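PDB 3I8S: Fe(2+) transporter FeoB from Escherichia coli, which takes up ferrous iron across the inner membrane in a GTP-driven system, its cytosolic N-terminal domain binding GTP and hydrolysing it slowly. Local coordinates for residues C115-N120 and C143-L148; D135-R140 and A253-V258; F45-H50 and A158-I163; K3-L8 and D85-I90; N101-L106 and A247-I252. All coordinates share one frame; numbering follows the deposited sequence. Where two conformers were deposited one is given.

Interaction 1: residues C115-N120 and C143-L148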
# COMPACT_ATOMS: atom_id res chain seq x y z
N CYS A 115 3.82 4.02 6.39
CA CYS A 115 3.32 2.65 6.50
C CYS A 115 4.05 1.89 7.59
O CYS A 115 5.23 2.18 7.90
CB CYS A 115 3.54 1.88 5.18
SG CYS A 115 2.47 2.33 3.81
N ILE A 116 3.33 0.96 8.20
CA ILE A 116 3.91 -0.09 8.99
C ILE A 116 3.41 -1.38 8.36
O ILE A 116 2.19 -1.54 8.18
CB ILE A 116 3.42 -0.03 10.45
CG1 ILE A 116 3.95 1.25 11.14
CG2 ILE A 116 3.90 -1.30 11.19
CD1 ILE A 116 3.18 1.60 12.36
N VAL A 117 4.31 -2.30 8.00
CA VAL A 117 3.86 -3.64 7.57
C VAL A 117 3.64 -4.53 8.76
O VAL A 117 4.57 -4.72 9.61
CB VAL A 117 4.82 -4.31 6.56
CG1 VAL A 117 4.53 -5.78 6.36
CG2 VAL A 117 4.85 -3.52 5.27
N ALA A 118 2.46 -5.13 8.83
CA ALA A 118 2.22 -6.17 9.82
C ALA A 118 2.23 -7.52 9.10
O ALA A 118 1.30 -7.84 8.35
CB ALA A 118 0.92 -5.96 10.53
N LEU A 119 3.26 -8.30 9.40
CA LEU A 119 3.48 -9.59 8.77
C LEU A 119 2.77 -10.68 9.54
O LEU A 119 3.12 -11.02 10.71
CB LEU A 119 4.98 -9.84 8.59
CG LEU A 119 5.45 -10.94 7.64
CD1 LEU A 119 5.12 -10.67 6.16
CD2 LEU A 119 6.97 -11.18 7.77
N ASN A 120 1.78 -11.25 8.84
CA ASN A 120 0.87 -12.25 9.35
C ASN A 120 1.06 -13.65 8.75
O ASN A 120 1.82 -13.84 7.82
CB ASN A 120 -0.56 -11.77 8.98
CG ASN A 120 -1.49 -11.81 10.11
OD1 ASN A 120 -1.19 -12.38 11.17
ND2 ASN A 120 -2.64 -11.20 9.93
N CYS A 143 10.26 0.75 5.38
CA CYS A 143 9.30 0.90 6.44
C CYS A 143 9.42 -0.27 7.42
O CYS A 143 9.97 -1.34 7.07
CB CYS A 143 7.88 1.04 5.88
SG CYS A 143 7.19 -0.48 5.19
N PRO A 144 8.94 -0.07 8.68
CA PRO A 144 8.93 -1.13 9.67
C PRO A 144 8.17 -2.38 9.21
O PRO A 144 7.13 -2.30 8.53
CB PRO A 144 8.20 -0.50 10.85
CG PRO A 144 8.27 0.98 10.64
CD PRO A 144 8.36 1.18 9.20
N VAL A 145 8.69 -3.52 9.58
CA VAL A 145 8.03 -4.80 9.31
C VAL A 145 7.93 -5.49 10.66
O VAL A 145 8.97 -5.80 11.29
CB VAL A 145 8.80 -5.68 8.28
CG1 VAL A 145 8.18 -7.10 8.17
CG2 VAL A 145 8.84 -4.97 6.88
N ILE A 146 6.69 -5.65 11.13
CA ILE A 146 6.43 -6.18 12.45
C ILE A 146 5.81 -7.57 12.31
O ILE A 146 4.72 -7.73 11.78
CB ILE A 146 5.44 -5.26 13.25
CG1 ILE A 146 5.93 -3.82 13.28
CG2 ILE A 146 5.19 -5.81 14.62
CD1 ILE A 146 7.26 -3.60 13.74
N PRO A 147 6.48 -8.58 12.84
CA PRO A 147 5.89 -9.93 12.78
C PRO A 147 4.76 -10.13 13.79
O PRO A 147 4.96 -9.90 15.00
CB PRO A 147 7.07 -10.82 13.11
CG PRO A 147 8.00 -10.01 13.88
CD PRO A 147 7.78 -8.57 13.51
N LEU A 148 3.58 -10.55 13.32
CA LEU A 148 2.43 -10.67 14.20
C LEU A 148 2.38 -12.01 14.87
O LEU A 148 1.63 -12.92 14.49
CB LEU A 148 1.12 -10.33 13.50
CG LEU A 148 0.76 -8.88 13.19
CD1 LEU A 148 -0.68 -8.89 12.61
CD2 LEU A 148 0.90 -7.96 14.40
O HOH W 1 1.10 -14.67 12.43
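Strands 115-120 and 145-147 run parallel, their axes 4.6 Å apart and inclined by 28°. Four backbone bonds tie segments 115-120 and 143-148: Val117 N gives to Pro144 O, Ile146 N to Val117 O, Leu119 N to Ile146 O, and Leu148 N to Leu119 O at 2.7 Å. Val117 and Leu119 thus each use both N and O, and Ile146 N comes in almost straight on its acceptor. Val117 and Leu119 flank Val145 on the sheet face covered by helix 134-141; Val117 CG2 lies 3.8 Å from Cys143 SG. On the other face, Ile116 CG2 meets Ile146 CG1 at 3.9 Å, while Leu148 CD1 reaches back to Ala118 CB, also at 3.9 Å. The same CD1 lies 3.8 Å from Asn120 OD1, and a water donates to Leu148 O and, weakly, to that OD1. Asn120 ND2 makes a weak hydrogen bond to Ser14 O of the phosphate-binding loop. An alanine here would lose the amide, which would probably leave Ser14 O without this donor and Leu148 CD1 with a gap beside it. Asn120 opens the G4 element, Asn120-Met121-Leu122-Asp123, which binds GTP at the C-terminal end of a parallel strand of the P-loop GTPase sheet.

Interaction 2: residues D135-R140 and A253-V258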
# COMPACT_ATOMS: atom_id res chain seq x y z
N ASP A 135 14.21 -8.10 8.86
CA ASP A 135 14.98 -6.86 8.69
C ASP A 135 15.45 -6.60 7.28
O ASP A 135 15.48 -5.45 6.84
CB ASP A 135 16.14 -6.79 9.67
CG ASP A 135 15.93 -5.73 10.68
OD1 ASP A 135 14.73 -5.46 10.92
OD2 ASP A 135 16.93 -5.13 11.15
N ALA A 136 15.82 -7.66 6.57
CA ALA A 136 16.11 -7.57 5.16
C ALA A 136 14.91 -6.99 4.37
O ALA A 136 15.06 -6.15 3.48
CB ALA A 136 16.52 -8.94 4.59
N LEU A 137 13.70 -7.45 4.69
CA LEU A 137 12.52 -6.90 4.05
C LEU A 137 12.30 -5.40 4.41
O LEU A 137 12.04 -4.58 3.53
CB LEU A 137 11.29 -7.69 4.47
CG LEU A 137 10.01 -7.31 3.79
CD1 LEU A 137 10.04 -7.25 2.31
CD2 LEU A 137 8.91 -8.29 4.28
N SER A 138 12.38 -5.07 5.69
CA SER A 138 12.19 -3.70 6.15
C SER A 138 13.16 -2.76 5.43
O SER A 138 12.78 -1.67 4.97
CB SER A 138 12.41 -3.58 7.66
OG SER A 138 12.23 -2.24 8.09
N ALA A 139 14.42 -3.17 5.36
CA ALA A 139 15.46 -2.43 4.63
C ALA A 139 15.12 -2.11 3.17
O ALA A 139 15.50 -1.04 2.68
CB ALA A 139 16.80 -3.19 4.68
N ARG A 140 14.51 -3.07 2.46
CA ARG A 140 14.18 -2.92 1.03
C ARG A 140 12.89 -2.10 0.80
O ARG A 140 12.75 -1.43 -0.25
CB ARG A 140 14.08 -4.29 0.36
CG ARG A 140 15.49 -4.90 0.10
CD ARG A 140 15.48 -6.45 -0.11
NE ARG A 140 16.84 -6.86 -0.36
CZ ARG A 140 17.80 -6.93 0.57
NH1 ARG A 140 17.58 -6.65 1.85
NH2 ARG A 140 19.02 -7.28 0.21
N ALA A 253 10.22 -9.47 -7.15
CA ALA A 253 10.96 -10.69 -7.33
C ALA A 253 12.37 -10.62 -6.69
O ALA A 253 12.83 -11.57 -6.05
CB ALA A 253 11.00 -11.06 -8.87
N ALA A 254 13.04 -9.48 -6.88
CA ALA A 254 14.40 -9.27 -6.35
C ALA A 254 14.40 -9.25 -4.82
O ALA A 254 15.27 -9.83 -4.19
CB ALA A 254 14.97 -7.94 -6.95
N ILE A 255 13.40 -8.58 -4.23
CA ILE A 255 13.17 -8.56 -2.77
C ILE A 255 12.93 -9.97 -2.24
O ILE A 255 13.59 -10.44 -1.31
CB ILE A 255 11.96 -7.59 -2.38
CG1 ILE A 255 12.29 -6.16 -2.72
CG2 ILE A 255 11.60 -7.69 -0.88
CD1 ILE A 255 11.10 -5.14 -2.49
N CYS A 256 12.03 -10.67 -2.88
CA CYS A 256 11.67 -11.96 -2.40
C CYS A 256 12.79 -12.98 -2.50
O CYS A 256 12.87 -13.87 -1.65
CB CYS A 256 10.42 -12.46 -3.09
SG CYS A 256 9.01 -11.55 -2.55
N ASP A 257 13.65 -12.84 -3.49
CA ASP A 257 14.82 -13.70 -3.63
C ASP A 257 15.74 -13.63 -2.40
O ASP A 257 16.33 -14.62 -2.06
CB ASP A 257 15.67 -13.33 -4.84
CG ASP A 257 15.09 -13.85 -6.15
OD1 ASP A 257 14.10 -14.62 -6.11
OD2 ASP A 257 15.64 -13.48 -7.23
N VAL A 258 15.84 -12.46 -1.79
CA VAL A 258 16.66 -12.25 -0.61
C VAL A 258 15.94 -12.62 0.67
O VAL A 258 16.49 -13.29 1.56
CB VAL A 258 17.10 -10.77 -0.52
CG1 VAL A 258 17.83 -10.49 0.78
CG2 VAL A 258 18.00 -10.39 -1.74
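Helix 134-141 of the G domain packs here on helix 240-259 of the FeoB cytosolic helical region, a near-antiparallel helix pair joining two parts of the chain more than a hundred residues apart. The short axes cross at 157° and approach to 9.9 Å, and no hydrogen bond passes between the segments, so the contact rests on side-chain packing. On its inner side Leu137 CD1 touches Ile255 CG2 at 3.6 Å, the two side chains crossing at about a right angle. Leu137 also leans on Val145 of the sheet, which places this end of the contact against the core of the G domain. Arg140 runs along the outer side. Its chain is extended from CG to NE and slides past Ile255 in the opposite direction, with CB 4.0 Å from Ile255 CG1 and CD close to Ile255 CG2. Ala136 CB, one turn earlier, adds a looser touch on Val258 CG1 at 4.3 Å. Beyond CD the chain turns (chi4 74°), laying the guanidinium flat against Val258, whose CG1 sits 3.4 Å above its plane toward the rim and 3.5 Å from Arg140 NH2. What fixes the rotation of that flat group is a bond within its own helix: Arg140 NH1 donates in the guanidinium plane to Ala136 O at 3.0 Å, while Arg140 N reaches the same oxygen from the opposite face of the carbonyl plane.

Interaction 3: residues F45-H50 and A158-I163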
# COMPACT_ATOMS: atom_id res chain seq x y z
N PHE A 45 -8.76 2.28 19.47
CA PHE A 45 -7.87 1.63 20.43
C PHE A 45 -6.80 2.62 20.81
O PHE A 45 -6.66 3.70 20.20
CB PHE A 45 -7.23 0.33 19.91
CG PHE A 45 -6.19 0.51 18.85
CD1 PHE A 45 -6.56 0.49 17.51
CD2 PHE A 45 -4.84 0.61 19.18
CE1 PHE A 45 -5.60 0.64 16.52
CE2 PHE A 45 -3.88 0.74 18.21
CZ PHE A 45 -4.26 0.77 16.86
N SER A 46 -6.05 2.24 21.83
CA SER A 46 -5.03 3.13 22.36
C SER A 46 -3.69 2.41 22.42
O SER A 46 -3.62 1.17 22.51
CB SER A 46 -5.41 3.72 23.71
OG SER A 46 -5.57 2.74 24.72
N THR A 47 -2.65 3.20 22.28
CA THR A 47 -1.29 2.78 22.47
C THR A 47 -0.75 3.49 23.73
O THR A 47 -1.49 4.24 24.40
CB THR A 47 -0.45 3.16 21.27
OG1 THR A 47 -0.39 4.58 21.14
CG2 THR A 47 -0.99 2.52 19.94
N THR A 48 0.54 3.37 24.03
CA THR A 48 1.09 4.11 25.14
C THR A 48 0.83 5.62 24.98
O THR A 48 0.44 6.29 25.93
CB THR A 48 2.60 3.84 25.33
OG1 THR A 48 2.78 2.43 25.57
CG2 THR A 48 3.18 4.66 26.42
N ASP A 49 1.04 6.13 23.77
CA ASP A 49 1.02 7.57 23.55
C ASP A 49 -0.28 8.09 22.86
O ASP A 49 -0.59 9.28 22.97
CB ASP A 49 2.20 7.98 22.69
CG ASP A 49 3.52 7.83 23.37
OD1 ASP A 49 3.58 7.80 24.60
OD2 ASP A 49 4.54 7.81 22.66
N HIS A 50 -0.98 7.23 22.13
CA HIS A 50 -1.95 7.71 21.13
C HIS A 50 -3.32 7.08 21.32
O HIS A 50 -3.42 5.89 21.69
CB HIS A 50 -1.50 7.39 19.69
CG HIS A 50 -0.30 8.17 19.24
ND1 HIS A 50 0.98 7.67 19.32
CD2 HIS A 50 -0.19 9.39 18.68
CE1 HIS A 50 1.83 8.59 18.89
NE2 HIS A 50 1.14 9.63 18.47
N ALA A 158 4.10 -5.28 19.86
CA ALA A 158 5.13 -4.74 18.96
C ALA A 158 4.55 -3.78 17.91
O ALA A 158 5.18 -2.76 17.54
CB ALA A 158 5.90 -5.85 18.29
N LEU A 159 3.35 -4.08 17.41
CA LEU A 159 2.68 -3.20 16.48
C LEU A 159 2.36 -1.84 17.13
O LEU A 159 2.56 -0.78 16.51
CB LEU A 159 1.38 -3.85 15.96
CG LEU A 159 0.57 -3.11 14.89
CD1 LEU A 159 1.47 -2.83 13.67
CD2 LEU A 159 -0.73 -3.95 14.55
N LYS A 160 1.85 -1.88 18.38
CA LYS A 160 1.53 -0.64 19.08
C LYS A 160 2.79 0.19 19.35
O LYS A 160 2.74 1.40 19.24
CB LYS A 160 0.72 -0.91 20.35
CG LYS A 160 -0.70 -1.39 20.09
CD LYS A 160 -1.49 -1.45 21.33
CE LYS A 160 -2.91 -1.87 21.12
NZ LYS A 160 -3.69 -1.69 22.42
N LEU A 161 3.90 -0.44 19.69
CA LEU A 161 5.22 0.23 19.81
C LEU A 161 5.55 0.96 18.50
O LEU A 161 5.94 2.11 18.52
CB LEU A 161 6.32 -0.80 20.08
CG LEU A 161 7.78 -0.34 20.23
CD1 LEU A 161 7.91 0.85 21.17
CD2 LEU A 161 8.72 -1.47 20.77
N ALA A 162 5.46 0.22 17.40
CA ALA A 162 5.70 0.75 16.07
C ALA A 162 4.82 1.97 15.75
O ALA A 162 5.32 2.95 15.18
CB ALA A 162 5.57 -0.39 15.01
N ILE A 163 3.56 1.92 16.12
CA ILE A 163 2.65 3.07 15.93
C ILE A 163 3.19 4.29 16.69
O ILE A 163 3.33 5.41 16.15
CB ILE A 163 1.19 2.71 16.34
CG1 ILE A 163 0.54 1.68 15.38
CG2 ILE A 163 0.37 4.01 16.49
CD1 ILE A 163 -0.81 1.04 15.91
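Phe45 turns the edge of its ring to helix 154-164: Ile163 CD1 lies near the ring plane, 3.6 Å from Phe45 CZ. Its CG stands between the backbone N and carbonyl carbon (chi1 71°), directing the ring toward the helix, where Lys160 CE passes 3.7 Å from Phe45 CD2. Ser46 takes part through its backbone, its O accepting from Lys160 NZ at 2.9 Å, nearly in line with the carbonyl (C=O...N angle 172°). The lysine chain, extended beyond CG, reaches that oxygen by sliding past the phenylalanine. An alanine in place of Lys160 would remove this chain, with the methylene beside Phe45 CD2, and would probably leave Ser46 O without the ammonium donor. Strand 39-46 ends here, in the hairpin joining it to antiparallel strand 51-56 of the GTPase sheet, and the helix lies across one face of that sheet. Thr47 sends CG2 to the helix, 3.9 Å from Lys160 CB and 4.0 Å from Ile163 CG2. Its OG1 points into the turn and accepts from His50 N at 2.9 Å, an ST motif, while also hydrogen-bonding Asp164 OD2. His50 ND1 bonds to the same Asp164 OD2.

Interaction 4: residues K3-L8 and D85-I90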
# COMPACT_ATOMS: atom_id res chain seq x y z
N LYS A 3 -7.94 12.37 16.83
CA LYS A 3 -7.33 11.03 16.99
C LYS A 3 -6.20 10.86 16.03
O LYS A 3 -6.05 11.62 15.09
CB LYS A 3 -8.36 9.91 16.78
CG LYS A 3 -9.54 10.01 17.69
CD LYS A 3 -9.08 9.98 19.10
CE LYS A 3 -10.23 10.10 20.06
NZ LYS A 3 -10.95 8.84 19.96
N LEU A 4 -5.38 9.83 16.26
CA LEU A 4 -4.45 9.40 15.21
C LEU A 4 -5.22 8.48 14.32
O LEU A 4 -5.76 7.48 14.80
CB LEU A 4 -3.23 8.67 15.79
CG LEU A 4 -2.15 8.27 14.82
CD1 LEU A 4 -1.38 9.47 14.21
CD2 LEU A 4 -1.15 7.31 15.54
N THR A 5 -5.30 8.82 13.03
CA THR A 5 -6.09 8.03 12.08
C THR A 5 -5.20 7.09 11.28
O THR A 5 -4.28 7.52 10.59
CB THR A 5 -6.85 8.94 11.12
OG1 THR A 5 -7.67 9.82 11.89
CG2 THR A 5 -7.74 8.12 10.16
N ILE A 6 -5.52 5.81 11.39
CA ILE A 6 -4.81 4.73 10.72
C ILE A 6 -5.74 3.94 9.78
O ILE A 6 -6.84 3.50 10.18
CB ILE A 6 -4.17 3.78 11.73
CG1 ILE A 6 -3.29 4.54 12.71
CG2 ILE A 6 -3.41 2.68 10.96
CD1 ILE A 6 -2.58 3.68 13.66
N GLY A 7 -5.29 3.78 8.51
CA GLY A 7 -5.98 2.95 7.53
C GLY A 7 -5.42 1.53 7.62
O GLY A 7 -4.18 1.36 7.58
N LEU A 8 -6.31 0.55 7.74
CA LEU A 8 -5.90 -0.86 7.69
C LEU A 8 -6.18 -1.48 6.32
O LEU A 8 -7.30 -1.47 5.78
CB LEU A 8 -6.57 -1.61 8.82
CG LEU A 8 -6.12 -3.03 9.07
CD1 LEU A 8 -4.68 -3.03 9.66
CD2 LEU A 8 -7.20 -3.74 9.92
N ASP A 85 -6.79 11.51 4.75
CA ASP A 85 -7.39 11.48 6.08
C ASP A 85 -6.52 10.72 7.08
O ASP A 85 -6.46 11.10 8.24
CB ASP A 85 -8.75 10.84 6.03
CG ASP A 85 -9.88 11.85 6.01
OD1 ASP A 85 -9.80 12.94 6.69
OD2 ASP A 85 -10.89 11.55 5.35
N ALA A 86 -5.86 9.67 6.61
CA ALA A 86 -5.05 8.83 7.47
C ALA A 86 -3.69 9.49 7.68
O ALA A 86 -3.15 10.13 6.78
CB ALA A 86 -4.88 7.47 6.89
N ASP A 87 -3.20 9.36 8.89
CA ASP A 87 -1.88 9.78 9.28
C ASP A 87 -0.84 8.72 8.94
O ASP A 87 0.29 9.04 8.68
CB ASP A 87 -1.87 10.03 10.79
CG ASP A 87 -2.79 11.16 11.19
OD1 ASP A 87 -2.56 12.25 10.68
OD2 ASP A 87 -3.75 10.96 11.95
N LEU A 88 -1.27 7.46 8.94
CA LEU A 88 -0.47 6.34 8.49
C LEU A 88 -1.36 5.17 8.17
O LEU A 88 -2.55 5.17 8.51
CB LEU A 88 0.54 5.90 9.53
CG LEU A 88 0.04 5.28 10.81
CD1 LEU A 88 1.12 4.35 11.38
CD2 LEU A 88 -0.28 6.42 11.74
N LEU A 89 -0.73 4.14 7.58
CA LEU A 89 -1.40 2.91 7.17
C LEU A 89 -0.70 1.74 7.84
O LEU A 89 0.53 1.76 8.03
CB LEU A 89 -1.28 2.72 5.67
CG LEU A 89 -1.83 3.79 4.79
CD1 LEU A 89 -1.51 3.36 3.34
CD2 LEU A 89 -3.32 3.90 5.09
N ILE A 90 -1.48 0.73 8.22
CA ILE A 90 -0.93 -0.57 8.62
C ILE A 90 -1.33 -1.48 7.50
O ILE A 90 -2.53 -1.66 7.20
CB ILE A 90 -1.47 -1.10 9.98
CG1 ILE A 90 -0.99 -0.16 11.09
CG2 ILE A 90 -0.97 -2.56 10.22
CD1 ILE A 90 -1.64 -0.42 12.39
O HOH W 2 -5.97 12.20 12.52
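Asp87 OD2 is gripped by two groups: Thr5 N donates to it at 2.9 Å in an almost straight bond (172° at H) on the lone pair turned away from OD1, and a water donates at 2.6 Å. That water also donates to Lys3 O and accepts from Thr5 OG1, so one carboxylate oxygen and one water hold the start of strand 4-10. This is the entry to the middle of the P-loop GTPase sheet, strand 4-10 lying between parallel strands 51-56 and 88-94. Asp87 closes a reciprocal pair with Thr5, because its own N donates to Thr5 O at 2.7 Å; Leu88 N adds a long, weak bond to the same oxygen. Regular parallel pairing follows, with Gly7 N giving to Leu88 O and Ile90 N to Gly7 O. The axes of the two strands are inclined by 39°. On the face covered by helix 154-164, Ile6 and Leu88 lie side by side and point the same way, Ile6 CG1 3.7 Å from Leu88 CD2. Leu88 CG stands between its backbone N and carbonyl carbon (chi1 67°), which puts CD2 within reach of both Ile6 and Leu4 CD2. Ile6 CG2 then meets Ile90 CG1, and Leu8, which touches the phosphate-binding loop, lays CD1 on Ile90 CB. Toward helix 72-83, Leu89 CD2 leans over Gly7, 3.7 Å from Gly7 CA, where a CB would collide with it.

Interaction 5: residues N101-L106 and A247-I252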
# COMPACT_ATOMS: atom_id res chain seq x y z
N ASN A 101 1.37 -10.56 -2.19
CA ASN A 101 0.92 -9.51 -1.28
C ASN A 101 1.71 -8.21 -1.41
O ASN A 101 1.19 -7.11 -1.12
CB ASN A 101 0.97 -9.96 0.19
CG ASN A 101 -0.24 -10.81 0.59
OD1 ASN A 101 -0.91 -10.50 1.57
ND2 ASN A 101 -0.52 -11.89 -0.17
N LEU A 102 2.98 -8.31 -1.83
CA LEU A 102 3.82 -7.14 -1.91
C LEU A 102 3.43 -6.17 -3.06
O LEU A 102 3.94 -5.04 -3.12
CB LEU A 102 5.31 -7.52 -2.00
CG LEU A 102 5.96 -7.92 -0.66
CD1 LEU A 102 7.45 -8.36 -0.94
CD2 LEU A 102 5.88 -6.79 0.36
N TYR A 103 2.60 -6.60 -4.00
CA TYR A 103 2.22 -5.67 -5.09
C TYR A 103 1.53 -4.45 -4.48
O TYR A 103 1.86 -3.29 -4.77
CB TYR A 103 1.38 -6.36 -6.13
CG TYR A 103 1.22 -5.52 -7.37
CD1 TYR A 103 2.21 -5.53 -8.35
CD2 TYR A 103 0.12 -4.68 -7.55
CE1 TYR A 103 2.10 -4.75 -9.47
CE2 TYR A 103 -0.02 -3.90 -8.69
CZ TYR A 103 1.01 -3.93 -9.64
OH TYR A 103 0.91 -3.18 -10.78
N LEU A 104 0.55 -4.70 -3.62
CA LEU A 104 -0.13 -3.64 -2.89
C LEU A 104 0.83 -2.79 -2.05
O LEU A 104 0.84 -1.59 -2.11
CB LEU A 104 -1.20 -4.24 -1.98
CG LEU A 104 -2.02 -3.23 -1.16
CD1 LEU A 104 -2.76 -2.17 -2.01
CD2 LEU A 104 -3.07 -4.04 -0.29
N THR A 105 1.66 -3.44 -1.26
CA THR A 105 2.64 -2.76 -0.46
C THR A 105 3.48 -1.75 -1.27
O THR A 105 3.65 -0.58 -0.85
CB THR A 105 3.58 -3.78 0.22
OG1 THR A 105 2.84 -4.89 0.76
CG2 THR A 105 4.36 -3.06 1.31
N LEU A 106 4.00 -2.18 -2.40
CA LEU A 106 4.81 -1.30 -3.24
C LEU A 106 4.01 -0.11 -3.71
O LEU A 106 4.54 0.97 -3.79
CB LEU A 106 5.47 -2.01 -4.39
CG LEU A 106 6.93 -2.42 -4.09
CD1 LEU A 106 7.06 -3.22 -2.83
CD2 LEU A 106 7.56 -3.17 -5.32
N ALA A 247 8.49 -3.61 -14.37
CA ALA A 247 9.40 -2.98 -13.39
C ALA A 247 8.96 -3.35 -11.96
O ALA A 247 9.77 -3.71 -11.11
CB ALA A 247 9.46 -1.46 -13.56
N ARG A 248 7.65 -3.27 -11.71
CA ARG A 248 7.11 -3.60 -10.37
C ARG A 248 7.35 -5.04 -10.00
O ARG A 248 7.89 -5.32 -8.93
CB ARG A 248 5.62 -3.25 -10.28
CG ARG A 248 5.40 -1.78 -10.34
CD ARG A 248 3.92 -1.41 -10.58
NE ARG A 248 3.79 0.03 -10.70
CZ ARG A 248 2.66 0.63 -11.07
NH1 ARG A 248 1.59 -0.09 -11.36
NH2 ARG A 248 2.61 1.95 -11.15
N TYR A 249 7.02 -5.96 -10.89
CA TYR A 249 7.23 -7.36 -10.60
C TYR A 249 8.72 -7.70 -10.45
O TYR A 249 9.10 -8.51 -9.60
CB TYR A 249 6.48 -8.20 -11.62
CG TYR A 249 4.94 -8.12 -11.40
CD1 TYR A 249 4.35 -8.65 -10.26
CD2 TYR A 249 4.10 -7.50 -12.32
CE1 TYR A 249 2.95 -8.61 -10.05
CE2 TYR A 249 2.70 -7.45 -12.14
CZ TYR A 249 2.12 -8.01 -10.99
OH TYR A 249 0.72 -7.94 -10.79
N GLN A 250 9.58 -7.08 -11.26
CA GLN A 250 11.04 -7.30 -11.15
C GLN A 250 11.51 -6.93 -9.75
O GLN A 250 12.30 -7.65 -9.10
CB GLN A 250 11.82 -6.43 -12.15
CG GLN A 250 13.34 -6.71 -12.10
CD GLN A 250 14.20 -5.63 -12.77
OE1 GLN A 250 15.34 -5.89 -13.16
NE2 GLN A 250 13.68 -4.43 -12.85
N CYS A 251 11.06 -5.78 -9.29
CA CYS A 251 11.41 -5.26 -7.99
C CYS A 251 11.03 -6.24 -6.87
O CYS A 251 11.85 -6.59 -5.99
CB CYS A 251 10.72 -3.92 -7.78
SG CYS A 251 11.00 -3.28 -6.14
N ILE A 252 9.79 -6.70 -6.94
CA ILE A 252 9.21 -7.64 -5.97
C ILE A 252 9.97 -8.94 -5.96
O ILE A 252 10.33 -9.47 -4.93
CB ILE A 252 7.72 -7.98 -6.33
CG1 ILE A 252 6.79 -6.80 -6.07
CG2 ILE A 252 7.25 -9.22 -5.60
CD1 ILE A 252 7.15 -5.94 -4.88
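A chi1 of -168° swings the Tyr103 ring away from its own N and out toward helix 240-259, while Tyr249 has its CG anti to the carbonyl carbon; these torsions bring the two rings together between helices that cross at 113°. The ring planes are 23° apart and the centroids 4.9 Å, an offset pair with little overlap. Each ring sets its outer atoms over the outer part of the other's face: Tyr249 OH lies 3.6 Å above the Tyr103 plane, and Tyr103 CE1 is 3.6 Å from Tyr249 CZ. Arg248, extended from CG to NE, runs obliquely past Tyr103, with CD 3.5 Å from Tyr103 OH. That hydroxyl lies at the edge of the guanidinium, near its plane, and the two flat groups are steeply inclined. The arginine's polar end is held elsewhere, by a salt bridge from NH1 to Glu210 and hydrogen bonds to Tyr177 and Gln207. On the apolar side of the contact, Leu102 faces Ile252 and Leu106 faces Cys251, though the exact placing of the methyl ends there is doubtful. Tyr249 OH bonds to Tyr61, whose ring also meets that of Tyr103. Helix 98-111, which packs on strand 88-94 through Asn101 and Thr105, thereby joins the G domain to helix 240-259 of the helical region, and Arg248 carries the connection on to helix 198-210.

Overall arrangement
Interactions 1 and 4 are strand pairs of one sheet, bridged where Ile116 N bonds to Leu89 O; both rest on backbone hydrogen bonds, with water at their polar ends. Interaction 3 lies over the same sheet, Ile163 packing on Leu4, Ile6 and Ile90 of interaction 4, but at a partly exposed hairpin gripped by lysine and carboxylate. Interactions 2 and 5 share helix 240-259 and join the G domain to the helical region mainly by side-chain packing; Leu102 touches Leu137, Ile255 and Cys256 between them. Interaction 5 is the more buried, with aromatic rings, whereas interaction 2 is smaller and partly exposed, an aliphatic and guanidinium contact.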